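Long-range contact in beta-glucoside phosphorylase BglX (Unidentified, PDB 5VQD), which probably cleaves beta-glucosides with phosphate to release glucose 1-phosphate, as a phosphorylase of glycoside hydrolase family 3: residues 410-415 with 442-447. Numbering follows the deposited sequence.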
loop_
_atom_site.group_PDB
_atom_site.type_symbol
_atom_site.label_atom_id
_atom_site.label_comp_id
_atom_site.label_asym_id
_atom_site.label_seq_id
_atom_site.Cartn_x
_atom_site.Cartn_y
_atom_site.Cartn_z
ATOM N N THR A 410 -2.135 -3.448 -39.101
ATOM C CA THR A 410 -0.950 -2.701 -38.672
ATOM C C THR A 410 0.179 -3.710 -38.465
ATOM O O THR A 410 0.325 -4.284 -37.382
ATOM C CB THR A 410 -1.224 -1.898 -37.406
ATOM O OG1 THR A 410 -1.589 -2.784 -36.341
ATOM C CG2 THR A 410 -2.347 -0.894 -37.638
ATOM N N LYS A 411 0.981 -3.916 -39.511
ATOM C CA LYS A 411 2.065 -4.889 -39.435
ATOM C C LYS A 411 3.205 -4.379 -38.561
ATOM O O LYS A 411 3.640 -5.064 -37.629
ATOM C CB LYS A 411 2.572 -5.216 -40.840
ATOM C CG LYS A 411 3.742 -6.201 -40.884
ATOM C CD LYS A 411 3.380 -7.575 -40.307
ATOM C CE LYS A 411 2.234 -8.241 -41.069
ATOM N NZ LYS A 411 2.457 -8.276 -42.546
ATOM N N ARG A 412 3.696 -3.174 -38.845
ATOM C CA ARG A 412 4.895 -2.638 -38.214
ATOM C C ARG A 412 4.513 -1.759 -37.029
ATOM O O ARG A 412 3.739 -0.806 -37.177
ATOM C CB ARG A 412 5.724 -1.844 -39.224
ATOM C CG ARG A 412 6.215 -2.684 -40.393
ATOM C CD ARG A 412 7.132 -1.894 -41.314
ATOM N NE ARG A 412 8.355 -1.483 -40.631
ATOM C CZ ARG A 412 9.436 -2.246 -40.496
ATOM N NH1 ARG A 412 9.460 -3.472 -41.003
ATOM N NH2 ARG A 412 10.496 -1.781 -39.852
ATOM N N ILE A 413 5.067 -2.076 -35.862
ATOM C CA ILE A 413 4.750 -1.387 -34.618
ATOM C C ILE A 413 6.039 -0.843 -34.020
ATOM O O ILE A 413 7.054 -1.547 -33.971
ATOM C CB ILE A 413 4.040 -2.321 -33.618
ATOM C CG1 ILE A 413 2.670 -2.735 -34.164
ATOM C CG2 ILE A 413 3.887 -1.643 -32.255
ATOM C CD1 ILE A 413 1.965 -3.801 -33.340
ATOM N N ILE A 414 5.994 0.407 -33.571
ATOM C CA ILE A 414 7.036 0.989 -32.735
ATOM C C ILE A 414 6.541 0.933 -31.297
ATOM O O ILE A 414 5.486 1.494 -30.975
ATOM C CB ILE A 414 7.364 2.431 -33.160
ATOM C CG1 ILE A 414 8.070 2.424 -34.519
ATOM C CG2 ILE A 414 8.228 3.140 -32.101
ATOM C CD1 ILE A 414 8.330 3.809 -35.099
ATOM N N LEU A 415 7.286 0.244 -30.437
ATOM C CA LEU A 415 6.929 0.104 -29.031
ATOM C C LEU A 415 7.719 1.128 -28.224
ATOM O O LEU A 415 8.955 1.115 -28.237
ATOM C CB LEU A 415 7.205 -1.314 -28.532
ATOM C CG LEU A 415 6.811 -1.615 -27.081
ATOM C CD1 LEU A 415 5.336 -1.326 -26.837
ATOM C CD2 LEU A 415 7.132 -3.060 -26.722
ATOM N N GLY A 442 2.374 -12.106 -34.831
ATOM C CA GLY A 442 2.713 -11.794 -36.199
ATOM C C GLY A 442 3.029 -10.334 -36.484
ATOM O O GLY A 442 3.035 -9.945 -37.659
ATOM N N PHE A 443 3.284 -9.523 -35.463
ATOM C CA PHE A 443 3.635 -8.127 -35.668
ATOM C C PHE A 443 5.145 -7.970 -35.797
ATOM O O PHE A 443 5.922 -8.768 -35.262
ATOM C CB PHE A 443 3.140 -7.259 -34.508
ATOM C CG PHE A 443 1.643 -7.201 -34.377
ATOM C CD1 PHE A 443 0.893 -6.384 -35.205
ATOM C CD2 PHE A 443 0.988 -7.948 -33.411
ATOM C CE1 PHE A 443 -0.483 -6.318 -35.081
ATOM C CE2 PHE A 443 -0.389 -7.889 -33.283
ATOM C CZ PHE A 443 -1.125 -7.074 -34.119
ATOM N N ILE A 444 5.551 -6.933 -36.521
ATOM C CA ILE A 444 6.930 -6.456 -36.505
ATOM C C ILE A 444 7.005 -5.341 -35.471
ATOM O O ILE A 444 6.337 -4.311 -35.611
ATOM C CB ILE A 444 7.372 -5.954 -37.889
ATOM C CG1 ILE A 444 7.212 -7.051 -38.947
ATOM C CG2 ILE A 444 8.812 -5.446 -37.837
ATOM C CD1 ILE A 444 8.130 -8.240 -38.765
ATOM N N VAL A 445 7.809 -5.546 -34.431
ATOM C CA VAL A 445 7.864 -4.632 -33.297
ATOM C C VAL A 445 9.310 -4.212 -33.078
ATOM O O VAL A 445 10.167 -5.054 -32.785
ATOM C CB VAL A 445 7.289 -5.269 -32.019
ATOM C CG1 VAL A 445 7.298 -4.262 -30.870
ATOM C CG2 VAL A 445 5.874 -5.781 -32.268
ATOM N N HIS A 446 9.576 -2.917 -33.217
ATOM C CA HIS A 446 10.849 -2.318 -32.848
ATOM C C HIS A 446 10.643 -1.372 -31.674
ATOM O O HIS A 446 9.583 -0.754 -31.535
ATOM C CB HIS A 446 11.467 -1.531 -34.009
ATOM C CG HIS A 446 11.793 -2.363 -35.208
ATOM N ND1 HIS A 446 10.837 -2.775 -36.111
ATOM C CD2 HIS A 446 12.974 -2.849 -35.660
ATOM C CE1 HIS A 446 11.414 -3.483 -37.066
ATOM N NE2 HIS A 446 12.710 -3.543 -36.816
ATOM N N TRP A 447 11.665 -1.260 -30.830
ATOM C CA TRP A 447 11.667 -0.231 -29.803
ATOM C C TRP A 447 11.844 1.139 -30.448
ATOM O O TRP A 447 12.456 1.274 -31.513
ATOM C CB TRP A 447 12.791 -0.459 -28.792
ATOM C CG TRP A 447 12.757 -1.771 -28.068
ATOM C CD1 TRP A 447 13.571 -2.846 -28.288
ATOM C CD2 TRP A 447 11.884 -2.143 -26.993
ATOM N NE1 TRP A 447 13.255 -3.863 -27.420
ATOM C CE2 TRP A 447 12.224 -3.457 -26.614
ATOM C CE3 TRP A 447 10.849 -1.494 -26.316
ATOM C CZ2 TRP A 447 11.562 -4.135 -25.594
ATOM C CZ3 TRP A 447 10.193 -2.170 -25.301
ATOM C CH2 TRP A 447 10.553 -3.475 -24.951
HETATM O O HOH W 1 8.381 -2.009 -36.462
#
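Ile413 lays its CD1 methyl obliquely against the Phe443 ring, CD1 standing 3.4 Å from Phe443 CD1. The methyl gets there because CG1 lies anti to the carbonyl carbon (chi1 -65°) and the chain runs on extended. At its edge, near the ring plane, the ring meets a carbonyl, Phe443 CD1 lying 3.1 Å from Thr410 O. Cutting Phe443 back to an alanine is likely to leave the Ile413 methyl without its aromatic partner and open a gap beside Thr410.

Three backbone hydrogen bonds join parallel strands 412-415 and 444-447, whose axes approach to 4.6 Å, and Ile444 N adds a fourth to Lys411 O just before the first strand. Ile413 is held to the edge strand twice, its N donating to Ile444 O and its O accepting from His446 N (3.0 Å); Leu415 N to His446 O completes the ladder. Beyond Val445, on the face shared with Ile413, Leu415 runs alongside Trp447, CD2 reaching 3.5 Å from Trp447 CZ3. Helix 429-441 packs on this face through Lys435 and Leu438, in a beta-alpha-beta unit whose last strand, 444-447, forms one edge of the mixed sheet.

The other face mixes Arg412 and His446 with Ile414 and Ile444. Arg412 NH2 comes 3.4 Å from His446 CE1, the guanidinium and imidazole planes 36° apart, while Arg412 NE is hydrogen-bonded to Asp466 O. A water in the imidazole plane lies 2.6 Å from His446 ND1 and donates to Ile413 O, giving this carbonyl a second partner. Thus the chemistry implies a two-sided junction, apolar towards the helix and, across the sheet, a water tying the edge-strand histidine to its neighbour's backbone.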